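Long-range contacts in hydrazine synthase alpha subunit (Candidatus Kuenenia stuttgartiensis, PDB 5C2V), which catalyses, as part of the hydrazine synthase complex, the condensation of hydroxylamine with ammonia to give hydrazine, using c-type heme: residues D[166-171]-D[186-191]; D[102-107]-D[123-128]; D[514-519]-D[572-577]. All blocks are in the same frame, centred on the assembly; numbering follows the deposited sequence.

Contact 1 of 3, residues D[166-171]-D[186-191]; sequences IIFSGS and NLYRLD
Phe-168 O accepts the backbone N-H of Tyr-188 at 2.9 Å in a nearly linear bond (169° at the hydrogen), with Leu-187 CA as a secondary C-H...O contact. Tyr-188 O in turn accepts from Phe-168 N at 2.9 Å, and Ile-167 CA makes a minor C-H...O approach to it at 3.3 Å. Gly-170 and Asn-186 exchange a second sound pair of backbone bonds, so the antiparallel register is firm at this end. Ile-166 N bonds to Leu-190 O, and the return bond from Leu-190 N is weak.

Phe-168, Tyr-188, Ile-166 and Leu-190 share one face of the sheet. In Phe-168, chi1 of 72° puts CG between the backbone N and the carbonyl carbon, which leans the ring toward strand 186-191 and over Tyr-188 CB. That carbon lies 3.8 Å from the ring centroid, offset toward the rim, in a CH-pi contact. The two rings are nearly parallel, 14° between planes, yet slid so far apart that they barely overlap. Gly-170 O lies at the Tyr-188 ring edge, in its plane, 3.7 Å from CE1. On the reverse face Ile-167 CD1 touches Arg-189 CB at 3.6 Å; the arginine then extends away to a salt bridge with Asp-219 and a cation-pi contact with Trp-264.

Both strands belong to one antiparallel blade of the six-bladed propeller: 154-171 runs between 124-131 and 186-191, and 186-191 is flanked beyond by 216-220, whose Ile-218 packs on Phe-168 and Leu-190.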
ATOM      1  N   ILE D 166      31.950  20.138  14.497  1.00 72.65           N
ATOM      2  CA  ILE D 166      31.433  18.807  14.783  1.00 69.11           C
ATOM      3  C   ILE D 166      29.920  18.755  14.615  1.00 62.24           C
ATOM      4  O   ILE D 166      29.181  19.418  15.340  1.00 67.66           O
ATOM      5  CB  ILE D 166      31.801  18.343  16.204  1.00 68.39           C
ATOM      6  CG1 ILE D 166      33.309  18.112  16.312  1.00 66.07           C
ATOM      7  CG2 ILE D 166      31.057  17.064  16.553  1.00 77.62           C
ATOM      8  CD1 ILE D 166      33.746  17.543  17.644  1.00 52.14           C
ATOM      9  N   ILE D 167      29.467  17.966  13.647  1.00 67.73           N
ATOM     10  CA  ILE D 167      28.040  17.778  13.426  1.00 70.98           C
ATOM     11  C   ILE D 167      27.579  16.519  14.144  1.00 54.14           C
ATOM     12  O   ILE D 167      28.060  15.426  13.852  1.00 53.67           O
ATOM     13  CB  ILE D 167      27.700  17.662  11.927  1.00 69.75           C
ATOM     14  CG1 ILE D 167      28.414  18.755  11.126  1.00 69.45           C
ATOM     15  CG2 ILE D 167      26.195  17.720  11.716  1.00 57.48           C
ATOM     16  CD1 ILE D 167      28.027  20.161  11.524  1.00 56.63           C
ATOM     17  N   PHE D 168      26.652  16.661  15.086  1.00 59.42           N
ATOM     18  CA  PHE D 168      26.193  15.491  15.830  1.00 73.26           C
ATOM     19  C   PHE D 168      24.679  15.467  15.988  1.00 69.77           C
ATOM     20  O   PHE D 168      24.004  16.459  15.732  1.00 55.24           O
ATOM     21  CB  PHE D 168      26.866  15.429  17.207  1.00 70.60           C
ATOM     22  CG  PHE D 168      26.367  16.462  18.182  1.00 63.06           C
ATOM     23  CD1 PHE D 168      26.903  17.738  18.197  1.00 53.64           C
ATOM     24  CD2 PHE D 168      25.375  16.147  19.097  1.00 49.75           C
ATOM     25  CE1 PHE D 168      26.450  18.685  19.098  1.00 53.81           C
ATOM     26  CE2 PHE D 168      24.916  17.089  19.998  1.00 43.55           C
ATOM     27  CZ  PHE D 168      25.455  18.360  20.000  1.00 55.23           C
ATOM     28  N   SER D 169      24.151  14.321  16.402  1.00 70.96           N
ATOM     29  CA  SER D 169      22.725  14.204  16.671  1.00 52.03           C
ATOM     30  C   SER D 169      22.477  14.324  18.167  1.00 56.10           C
ATOM     31  O   SER D 169      23.213  13.755  18.967  1.00 55.69           O
ATOM     32  CB  SER D 169      22.177  12.877  16.142  1.00 65.88           C
ATOM     33  OG  SER D 169      20.799  12.741  16.441  1.00 63.50           O
ATOM     34  N   GLY D 170      21.445  15.066  18.550  1.00 41.33           N
ATOM     35  CA  GLY D 170      21.151  15.239  19.959  1.00 47.70           C
ATOM     36  C   GLY D 170      19.693  15.522  20.252  1.00 65.86           C
ATOM     37  O   GLY D 170      18.967  16.052  19.412  1.00 56.82           O
ATOM     38  N   SER D 171      19.273  15.178  21.462  1.00 60.96           N
ATOM     39  CA  SER D 171      17.885  15.348  21.868  1.00 55.41           C
ATOM     40  C   SER D 171      17.790  15.882  23.291  1.00 46.24           C
ATOM     41  O   SER D 171      18.560  15.477  24.157  1.00 57.27           O
ATOM     42  CB  SER D 171      17.136  14.018  21.758  1.00 69.62           C
ATOM     43  OG  SER D 171      15.871  14.090  22.393  1.00 63.11           O
ATOM     44  N   ASN D 186      17.611  15.816  16.869  1.00 72.95           N
ATOM     45  CA  ASN D 186      17.861  16.754  15.785  1.00 51.72           C
ATOM     46  C   ASN D 186      19.360  16.885  15.542  1.00 62.80           C
ATOM     47  O   ASN D 186      20.162  16.269  16.244  1.00 61.56           O
ATOM     48  CB  ASN D 186      17.243  18.113  16.101  1.00 47.95           C
ATOM     49  CG  ASN D 186      15.797  18.211  15.658  1.00 39.79           C
ATOM     50  OD1 ASN D 186      15.455  17.835  14.537  1.00 52.38           O
ATOM     51  ND2 ASN D 186      14.942  18.730  16.530  1.00 40.58           N
ATOM     52  N   LEU D 187      19.742  17.682  14.550  1.00 61.77           N
ATOM     53  CA  LEU D 187      21.155  17.853  14.233  1.00 53.84           C
ATOM     54  C   LEU D 187      21.704  19.163  14.786  1.00 60.35           C
ATOM     55  O   LEU D 187      21.052  20.206  14.720  1.00 53.93           O
ATOM     56  CB  LEU D 187      21.383  17.785  12.722  1.00 54.21           C
ATOM     57  CG  LEU D 187      21.167  16.422  12.061  1.00 59.19           C
ATOM     58  CD1 LEU D 187      21.594  16.459  10.601  1.00 55.62           C
ATOM     59  CD2 LEU D 187      21.915  15.330  12.814  1.00 47.52           C
ATOM     60  N   TYR D 188      22.911  19.088  15.337  1.00 51.95           N
ATOM     61  CA  TYR D 188      23.600  20.248  15.882  1.00 61.71           C
ATOM     62  C   TYR D 188      24.966  20.423  15.232  1.00 55.33           C
ATOM     63  O   TYR D 188      25.688  19.444  15.004  1.00 62.23           O
ATOM     64  CB  TYR D 188      23.780  20.115  17.397  1.00 53.33           C
ATOM     65  CG  TYR D 188      22.530  20.312  18.221  1.00 54.03           C
ATOM     66  CD1 TYR D 188      21.671  19.253  18.482  1.00 59.35           C
ATOM     67  CD2 TYR D 188      22.224  21.553  18.765  1.00 55.84           C
ATOM     68  CE1 TYR D 188      20.532  19.428  19.246  1.00 47.04           C
ATOM     69  CE2 TYR D 188      21.089  21.738  19.531  1.00 61.66           C
ATOM     70  CZ  TYR D 188      20.247  20.672  19.768  1.00 52.92           C
ATOM     71  OH  TYR D 188      19.115  20.852  20.530  1.00 74.83           O
ATOM     72  N   ARG D 189      25.315  21.671  14.935  1.00 57.93           N
ATOM     73  CA  ARG D 189      26.676  22.007  14.541  1.00 74.21           C
ATOM     74  C   ARG D 189      27.411  22.568  15.754  1.00 60.74           C
ATOM     75  O   ARG D 189      26.832  23.295  16.567  1.00 50.52           O
ATOM     76  CB  ARG D 189      26.697  23.000  13.375  1.00 54.27           C
ATOM     77  CG  ARG D 189      26.147  24.382  13.682  1.00 60.96           C
ATOM     78  CD  ARG D 189      26.380  25.321  12.507  1.00 55.96           C
ATOM     79  NE  ARG D 189      25.755  26.626  12.703  1.00 47.94           N
ATOM     80  CZ  ARG D 189      25.834  27.628  11.833  1.00 48.86           C
ATOM     81  NH1 ARG D 189      26.516  27.476  10.706  1.00 49.51           N
ATOM     82  NH2 ARG D 189      25.235  28.782  12.090  1.00 51.92           N
ATOM     83  N   LEU D 190      28.686  22.216  15.878  1.00 59.86           N
ATOM     84  CA  LEU D 190      29.453  22.539  17.073  1.00 71.94           C
ATOM     85  C   LEU D 190      30.796  23.177  16.738  1.00 71.94           C
ATOM     86  O   LEU D 190      31.631  22.574  16.059  1.00 64.20           O
ATOM     87  CB  LEU D 190      29.660  21.275  17.917  1.00 67.04           C
ATOM     88  CG  LEU D 190      30.475  21.339  19.212  1.00 71.15           C
ATOM     89  CD1 LEU D 190      29.908  20.365  20.225  1.00 56.53           C
ATOM     90  CD2 LEU D 190      31.939  21.016  18.961  1.00 77.49           C
ATOM     91  N   ASP D 191      30.993  24.399  17.219  1.00 70.67           N
ATOM     92  CA  ASP D 191      32.284  25.063  17.121  1.00 69.08           C
ATOM     93  C   ASP D 191      33.175  24.585  18.260  1.00 62.22           C
ATOM     94  O   ASP D 191      32.832  24.727  19.444  1.00 59.15           O
ATOM     95  CB  ASP D 191      32.124  26.585  17.157  1.00 73.26           C
ATOM     96  CG  ASP D 191      33.351  27.314  16.635  1.00 83.58           C
ATOM     97  OD1 ASP D 191      34.483  26.866  16.912  1.00 75.86           O
ATOM     98  OD2 ASP D 191      33.183  28.339  15.942  1.00 87.95           O
TER

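Contact 2 of 3, residues D[102-107]-D[123-128]; sequences GCQIWE and GTCRSP
The Gln-104 amide approaches Cys-125 through its oxygen, OE1 to SG being 3.7 Å. Its bend at chi2 (-76°) brings the amide back from a side chain that starts away from 123-128, and NE2 is held by Leu-121 O and Gly-101 O, OE1 by Thr-119 OG1. The other flat group is the Arg-126 guanidinium, one face of which carries Ser-127 OG over its centre, 3.4 Å above the plane; its NE forms a salt bridge with Asp-81.

Strand 103-109 is the third strand of one four-stranded propeller blade, and 124-131 is the first of the next, so this is an interblade junction. The assignment rests on the two strands belonging to separate antiparallel sheets. The segments run at 44° to each other and share one backbone bond, so they are not paired as a regular sheet. That bond joins Cys-125 N to Cys-103 O at 3.2 Å, the donor standing 40° out of the carbonyl plane.

Apolar packing supplies the rest. The puckered ring of Pro-128 takes the end of Ile-105 alongside it, with Ile-105 CD1 3.9 Å from Pro-128 CB and similarly close to CG and CD. These two side chains point opposite ways as they pass, and Ile-105 CG2 also comes to 3.9 Å from Pro-128 CB. Cys-125 CB rests 3.7 Å from Ile-105 CG1, and Cys-103 CB faces Thr-124 CG2. Phe-168 of strand 154-171 packs on Ile-105, Cys-125 and Pro-128 alike.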
ATOM      1  N   GLY D 102      26.045  12.494  32.042  1.00 92.98           N
ATOM      2  CA  GLY D 102      25.124  12.061  31.007  1.00 65.22           C
ATOM      3  C   GLY D 102      25.857  11.558  29.779  1.00 67.68           C
ATOM      4  O   GLY D 102      27.079  11.403  29.796  1.00 73.03           O
ATOM      5  N   CYS D 103      25.113  11.310  28.706  1.00 71.10           N
ATOM      6  CA  CYS D 103      25.719  10.856  27.461  1.00 76.72           C
ATOM      7  C   CYS D 103      26.041  12.061  26.592  1.00 73.72           C
ATOM      8  O   CYS D 103      25.145  12.746  26.100  1.00 76.94           O
ATOM      9  CB  CYS D 103      24.793   9.892  26.719  1.00 53.50           C
ATOM     10  SG  CYS D 103      25.542   9.110  25.270  1.00 64.74           S
ATOM     11  N   GLN D 104      27.332  12.312  26.406  1.00 73.66           N
ATOM     12  CA  GLN D 104      27.782  13.529  25.745  1.00 73.95           C
ATOM     13  C   GLN D 104      28.773  13.236  24.625  1.00 71.34           C
ATOM     14  O   GLN D 104      29.124  12.082  24.376  1.00 64.89           O
ATOM     15  CB  GLN D 104      28.418  14.472  26.767  1.00 59.18           C
ATOM     16  CG  GLN D 104      27.525  14.816  27.956  1.00 53.09           C
ATOM     17  CD  GLN D 104      26.440  15.821  27.612  1.00 62.74           C
ATOM     18  OE1 GLN D 104      26.356  16.305  26.483  1.00 71.73           O
ATOM     19  NE2 GLN D 104      25.606  16.146  28.593  1.00 63.21           N
ATOM     20  N   ILE D 105      29.222  14.293  23.957  1.00 73.37           N
ATOM     21  CA  ILE D 105      30.215  14.169  22.898  1.00 81.82           C
ATOM     22  C   ILE D 105      31.617  14.377  23.462  1.00 73.91           C
ATOM     23  O   ILE D 105      31.865  15.330  24.197  1.00 70.30           O
ATOM     24  CB  ILE D 105      29.962  15.179  21.760  1.00 64.79           C
ATOM     25  CG1 ILE D 105      28.557  14.993  21.183  1.00 66.28           C
ATOM     26  CG2 ILE D 105      31.010  15.029  20.667  1.00 67.54           C
ATOM     27  CD1 ILE D 105      28.338  13.646  20.530  1.00 62.55           C
ATOM     28  N   TRP D 106      32.524  13.468  23.122  1.00 73.82           N
ATOM     29  CA  TRP D 106      33.903  13.545  23.584  1.00 72.83           C
ATOM     30  C   TRP D 106      34.851  13.335  22.410  1.00 79.76           C
ATOM     31  O   TRP D 106      34.428  12.910  21.338  1.00 71.05           O
ATOM     32  CB  TRP D 106      34.173  12.498  24.669  1.00 77.07           C
ATOM     33  CG  TRP D 106      33.209  12.527  25.821  1.00 86.01           C
ATOM     34  CD1 TRP D 106      31.913  12.097  25.817  1.00 79.24           C
ATOM     35  CD2 TRP D 106      33.475  12.985  27.152  1.00 81.86           C
ATOM     36  NE1 TRP D 106      31.352  12.274  27.058  1.00 80.50           N
ATOM     37  CE2 TRP D 106      32.291  12.816  27.896  1.00 79.57           C
ATOM     38  CE3 TRP D 106      34.597  13.528  27.785  1.00 86.05           C
ATOM     39  CZ2 TRP D 106      32.197  13.170  29.241  1.00 90.15           C
ATOM     40  CZ3 TRP D 106      34.502  13.877  29.120  1.00 88.62           C
ATOM     41  CH2 TRP D 106      33.310  13.698  29.833  1.00 93.59           C
ATOM     42  N   GLU D 107      36.128  13.641  22.609  1.00 84.19           N
ATOM     43  CA  GLU D 107      37.144  13.306  21.618  1.00 72.20           C
ATOM     44  C   GLU D 107      38.469  12.989  22.296  1.00 68.32           C
ATOM     45  O   GLU D 107      38.780  13.533  23.357  1.00 66.38           O
ATOM     46  CB  GLU D 107      37.333  14.437  20.602  1.00 76.63           C
ATOM     47  CG  GLU D 107      37.401  15.838  21.188  1.00 88.73           C
ATOM     48  CD  GLU D 107      37.924  16.851  20.184  1.00 98.10           C
ATOM     49  OE1 GLU D 107      38.799  16.483  19.373  1.00 86.24           O
ATOM     50  OE2 GLU D 107      37.463  18.010  20.193  1.00 91.83           O
ATOM     51  N   GLY D 123      20.378  16.503  28.114  1.00 63.30           N
ATOM     52  CA  GLY D 123      19.835  15.629  27.092  1.00 61.28           C
ATOM     53  C   GLY D 123      20.823  14.546  26.691  1.00 58.79           C
ATOM     54  O   GLY D 123      21.790  14.273  27.403  1.00 64.58           O
ATOM     55  N   THR D 124      20.581  13.943  25.530  1.00 57.94           N
ATOM     56  CA  THR D 124      21.438  12.894  24.984  1.00 59.18           C
ATOM     57  C   THR D 124      22.129  13.337  23.689  1.00 71.91           C
ATOM     58  O   THR D 124      21.542  14.061  22.884  1.00 65.45           O
ATOM     59  CB  THR D 124      20.627  11.613  24.704  1.00 66.33           C
ATOM     60  OG1 THR D 124      19.794  11.319  25.831  1.00 49.92           O
ATOM     61  CG2 THR D 124      21.548  10.433  24.430  1.00 54.01           C
ATOM     62  N   CYS D 125      23.372  12.898  23.493  1.00 63.57           N
ATOM     63  CA  CYS D 125      24.128  13.209  22.280  1.00 57.13           C
ATOM     64  C   CYS D 125      24.810  11.965  21.710  1.00 56.38           C
ATOM     65  O   CYS D 125      25.315  11.132  22.463  1.00 62.45           O
ATOM     66  CB  CYS D 125      25.180  14.284  22.560  1.00 59.03           C
ATOM     67  SG  CYS D 125      24.553  15.778  23.353  1.00 64.44           S
ATOM     68  N   ARG D 126      24.830  11.846  20.385  1.00 56.37           N
ATOM     69  CA  ARG D 126      25.524  10.740  19.732  1.00 52.15           C
ATOM     70  C   ARG D 126      25.831  10.996  18.254  1.00 59.86           C
ATOM     71  O   ARG D 126      25.430  12.015  17.682  1.00 52.61           O
ATOM     72  CB  ARG D 126      24.709   9.451  19.866  1.00 71.07           C
ATOM     73  CG  ARG D 126      23.321   9.513  19.249  1.00 63.85           C
ATOM     74  CD  ARG D 126      22.598   8.184  19.405  1.00 56.66           C
ATOM     75  NE  ARG D 126      23.329   7.087  18.777  1.00 50.84           N
ATOM     76  CZ  ARG D 126      23.075   6.621  17.559  1.00 66.32           C
ATOM     77  NH1 ARG D 126      22.102   7.153  16.833  1.00 67.20           N
ATOM     78  NH2 ARG D 126      23.791   5.620  17.066  1.00 56.14           N
ATOM     79  N   SER D 127      26.529  10.032  17.655  1.00 62.80           N
ATOM     80  CA  SER D 127      26.974  10.079  16.260  1.00 74.59           C
ATOM     81  C   SER D 127      27.626  11.398  15.833  1.00 71.48           C
ATOM     82  O   SER D 127      27.127  12.071  14.931  1.00 81.40           O
ATOM     83  CB  SER D 127      25.797   9.774  15.331  1.00 80.75           C
ATOM     84  OG  SER D 127      25.322   8.453  15.531  1.00 78.08           O
ATOM     85  N   PRO D 128      28.745  11.774  16.476  1.00 79.23           N
ATOM     86  CA  PRO D 128      29.464  12.979  16.049  1.00 73.42           C
ATOM     87  C   PRO D 128      30.308  12.742  14.798  1.00 65.49           C
ATOM     88  O   PRO D 128      30.843  11.648  14.623  1.00 62.47           O
ATOM     89  CB  PRO D 128      30.347  13.295  17.254  1.00 80.94           C
ATOM     90  CG  PRO D 128      30.655  11.956  17.828  1.00 75.70           C
ATOM     91  CD  PRO D 128      29.434  11.098  17.592  1.00 80.76           C
TER

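Contact 3 of 3, residues D[514-519]-D[572-577]; sequences DGSTVT and IHAKAL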
ATOM      1  N   ASP D 514      -1.089  34.077 -10.732  1.00 40.99           N
ATOM      2  CA  ASP D 514      -0.337  33.094 -11.504  1.00 45.77           C
ATOM      3  C   ASP D 514       0.065  31.894 -10.648  1.00 56.77           C
ATOM      4  O   ASP D 514       0.743  30.983 -11.122  1.00 39.05           O
ATOM      5  CB  ASP D 514       0.905  33.736 -12.131  1.00 44.46           C
ATOM      6  CG  ASP D 514       1.928  34.165 -11.097  1.00 61.24           C
ATOM      7  OD1 ASP D 514       1.529  34.494  -9.961  1.00 59.70           O
ATOM      8  OD2 ASP D 514       3.134  34.176 -11.424  1.00 56.13           O
ATOM      9  N   GLY D 515      -0.354  31.903  -9.387  1.00 42.35           N
ATOM     10  CA  GLY D 515      -0.094  30.790  -8.490  1.00 50.79           C
ATOM     11  C   GLY D 515       1.166  30.952  -7.663  1.00 58.16           C
ATOM     12  O   GLY D 515       1.563  30.039  -6.939  1.00 52.98           O
ATOM     13  N   SER D 516       1.797  32.117  -7.768  1.00 67.76           N
ATOM     14  CA  SER D 516       3.022  32.392  -7.026  1.00 56.13           C
ATOM     15  C   SER D 516       2.724  33.038  -5.679  1.00 43.55           C
ATOM     16  O   SER D 516       1.827  33.873  -5.567  1.00 49.57           O
ATOM     17  CB  SER D 516       3.954  33.291  -7.842  1.00 56.35           C
ATOM     18  OG  SER D 516       3.347  34.540  -8.119  1.00 69.40           O
ATOM     19  N   THR D 517       3.475  32.646  -4.655  1.00 42.23           N
ATOM     20  CA  THR D 517       3.311  33.238  -3.334  1.00 47.42           C
ATOM     21  C   THR D 517       4.652  33.357  -2.617  1.00 50.45           C
ATOM     22  O   THR D 517       5.562  32.564  -2.848  1.00 48.70           O
ATOM     23  CB  THR D 517       2.331  32.425  -2.461  1.00 46.94           C
ATOM     24  OG1 THR D 517       2.078  33.128  -1.238  1.00 60.39           O
ATOM     25  CG2 THR D 517       2.897  31.048  -2.146  1.00 42.09           C
ATOM     26  N   VAL D 518       4.771  34.364  -1.759  1.00 44.19           N
ATOM     27  CA  VAL D 518       5.987  34.580  -0.986  1.00 41.14           C
ATOM     28  C   VAL D 518       5.627  35.210   0.355  1.00 45.63           C
ATOM     29  O   VAL D 518       4.703  36.021   0.436  1.00 50.04           O
ATOM     30  CB  VAL D 518       6.993  35.479  -1.750  1.00 53.82           C
ATOM     31  CG1 VAL D 518       6.364  36.821  -2.098  1.00 45.25           C
ATOM     32  CG2 VAL D 518       8.274  35.671  -0.947  1.00 35.73           C
ATOM     33  N   THR D 519       6.337  34.830   1.413  1.00 34.84           N
ATOM     34  CA  THR D 519       6.043  35.394   2.723  1.00 45.00           C
ATOM     35  C   THR D 519       7.236  35.411   3.672  1.00 50.45           C
ATOM     36  O   THR D 519       8.215  34.678   3.492  1.00 48.99           O
ATOM     37  CB  THR D 519       4.896  34.632   3.417  1.00 48.68           C
ATOM     38  OG1 THR D 519       4.361  35.431   4.478  1.00 46.64           O
ATOM     39  CG2 THR D 519       5.394  33.313   3.982  1.00 29.60           C
ATOM     40  N   ILE D 572      10.341  29.796 -14.597  1.00 38.49           N
ATOM     41  CA  ILE D 572       9.075  30.439 -14.282  1.00 34.24           C
ATOM     42  C   ILE D 572       9.305  31.891 -13.904  1.00 46.52           C
ATOM     43  O   ILE D 572      10.121  32.196 -13.036  1.00 52.13           O
ATOM     44  CB  ILE D 572       8.340  29.728 -13.118  1.00 39.88           C
ATOM     45  CG1 ILE D 572       8.043  28.267 -13.465  1.00 58.81           C
ATOM     46  CG2 ILE D 572       7.052  30.457 -12.772  1.00 33.64           C
ATOM     47  CD1 ILE D 572       7.286  27.528 -12.385  1.00 44.89           C
ATOM     48  N   HIS D 573       8.577  32.787 -14.557  1.00 43.25           N
ATOM     49  CA  HIS D 573       8.655  34.197 -14.227  1.00 45.83           C
ATOM     50  C   HIS D 573       7.444  34.529 -13.367  1.00 40.64           C
ATOM     51  O   HIS D 573       6.317  34.585 -13.857  1.00 62.72           O
ATOM     52  CB  HIS D 573       8.699  35.041 -15.499  1.00 58.40           C
ATOM     53  CG  HIS D 573       8.980  36.492 -15.265  1.00 63.62           C
ATOM     54  ND1 HIS D 573       9.062  37.406 -16.291  1.00 51.10           N
ATOM     55  CD2 HIS D 573       9.201  37.187 -14.122  1.00 55.06           C
ATOM     56  CE1 HIS D 573       9.319  38.603 -15.794  1.00 49.92           C
ATOM     57  NE2 HIS D 573       9.408  38.497 -14.481  1.00 52.82           N
ATOM     58  N   ALA D 574       7.689  34.759 -12.082  1.00 52.30           N
ATOM     59  CA  ALA D 574       6.614  34.818 -11.102  1.00 47.90           C
ATOM     60  C   ALA D 574       6.376  36.228 -10.582  1.00 43.01           C
ATOM     61  O   ALA D 574       7.306  37.025 -10.467  1.00 64.40           O
ATOM     62  CB  ALA D 574       6.915  33.876  -9.943  1.00 48.28           C
ATOM     63  N   LYS D 575       5.119  36.521 -10.264  1.00 38.61           N
ATOM     64  CA  LYS D 575       4.747  37.818  -9.717  1.00 48.21           C
ATOM     65  C   LYS D 575       5.301  38.007  -8.310  1.00 57.95           C
ATOM     66  O   LYS D 575       5.602  39.127  -7.898  1.00 59.73           O
ATOM     67  CB  LYS D 575       3.224  37.976  -9.699  1.00 53.63           C
ATOM     68  CG  LYS D 575       2.578  38.053 -11.072  1.00 49.63           C
ATOM     69  CD  LYS D 575       1.107  38.429 -10.952  1.00 56.71           C
ATOM     70  CE  LYS D 575       0.454  38.578 -12.316  1.00 48.52           C
ATOM     71  NZ  LYS D 575      -0.956  39.042 -12.200  1.00 52.27           N
ATOM     72  N   ALA D 576       5.433  36.905  -7.578  1.00 65.02           N
ATOM     73  CA  ALA D 576       5.890  36.947  -6.192  1.00 68.93           C
ATOM     74  C   ALA D 576       7.342  37.401  -6.084  1.00 59.70           C
ATOM     75  O   ALA D 576       7.748  37.967  -5.069  1.00 53.62           O
ATOM     76  CB  ALA D 576       5.716  35.585  -5.541  1.00 47.22           C
ATOM     77  N   LEU D 577       8.115  37.150  -7.137  1.00 51.29           N
ATOM     78  CA  LEU D 577       9.528  37.518  -7.175  1.00 56.91           C
ATOM     79  C   LEU D 577       9.733  39.014  -6.954  1.00 48.11           C
ATOM     80  O   LEU D 577      10.765  39.438  -6.434  1.00 48.16           O
ATOM     81  CB  LEU D 577      10.147  37.099  -8.512  1.00 42.32           C
ATOM     82  CG  LEU D 577      11.642  37.360  -8.712  1.00 57.45           C
ATOM     83  CD1 LEU D 577      12.466  36.604  -7.681  1.00 39.34           C
ATOM     84  CD2 LEU D 577      12.067  36.983 -10.123  1.00 41.32           C
TER
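Asp-514 and Ser-516 carry the polar part of the contact with Lys-575 and Ala-576. Lys-575 N donates to Asp-514 OD2 at 3.3 Å, a fairly straight bond (160° at the hydrogen) that arrives from the syn side, tilted 31° out of the carboxylate plane. Next along, Ala-576 N donates to Ser-516 OG at 3.2 Å with a more bent geometry. The hydroxyl is positioned from within its own segment: Ser-516 OG gives its proton to Asp-514 OD1, 2.6 Å away, which leaves the oxygen to act as acceptor for Ala-576 N. Ser-516 N also reaches Asp-514 OD1, from above the carboxylate plane, which closes an Asx turn. With both oxygens accepting, the carboxylate is probably stabilised as the anion.

No salt bridge forms. The extended Lys-575 chain passes across the carboxylate with CG 3.9 Å from Asp-514 OD1, but NZ stays 5.6 Å from that oxygen and bonds to Ser-513 OG; a longer-range attraction remains possible.

Among the apolar contacts, Ser-516 CB touches the methyls of both Ala-574 and Ala-576, 3.7 Å from each CB. Val-518 turns CG1 between its backbone N and carbonyl carbon (chi1 58°), where it meets Ala-576 CB at 3.7 Å.

The loop 572-577 also faces other subunits: His-573 stacks on Trp-214 of the beta subunit and meets Tyr-239 of the gamma subunit edge-to-face. Within the alpha subunit it lies against strand 517-522, which pairs antiparallel with 428-433; Ile-432 of that strand packs on both Val-518 and Ala-576, and 553-556, ending at heme-bound Cys-556, completes the mixed sheet.

How the contacts relate
Contacts 1 and 2 are neighbours in the propeller, their centres 9 Å apart, and they meet through strand pair 154-171 and 124-131. Arg-126 N lies 2.9 Å from Ser-169 O and Thr-124 N 2.9 Å from Ser-171 O, both probable hydrogen bonds, while Phe-168 CE2 packs on Cys-125 SG at 3.6 Å. Contact 1 pairs two strands of one blade, and contact 2 joins that blade to the preceding one. Contact 3 is remote, its centre 35 Å from that of contact 1 and 44 Å from that of contact 2. Its Thr-517 side chain is about 6 Å from the heme c bound by Cys-556 and Cys-559; the Cys-103 side chain of contact 2 is about 14 Å from trimethyl glycine.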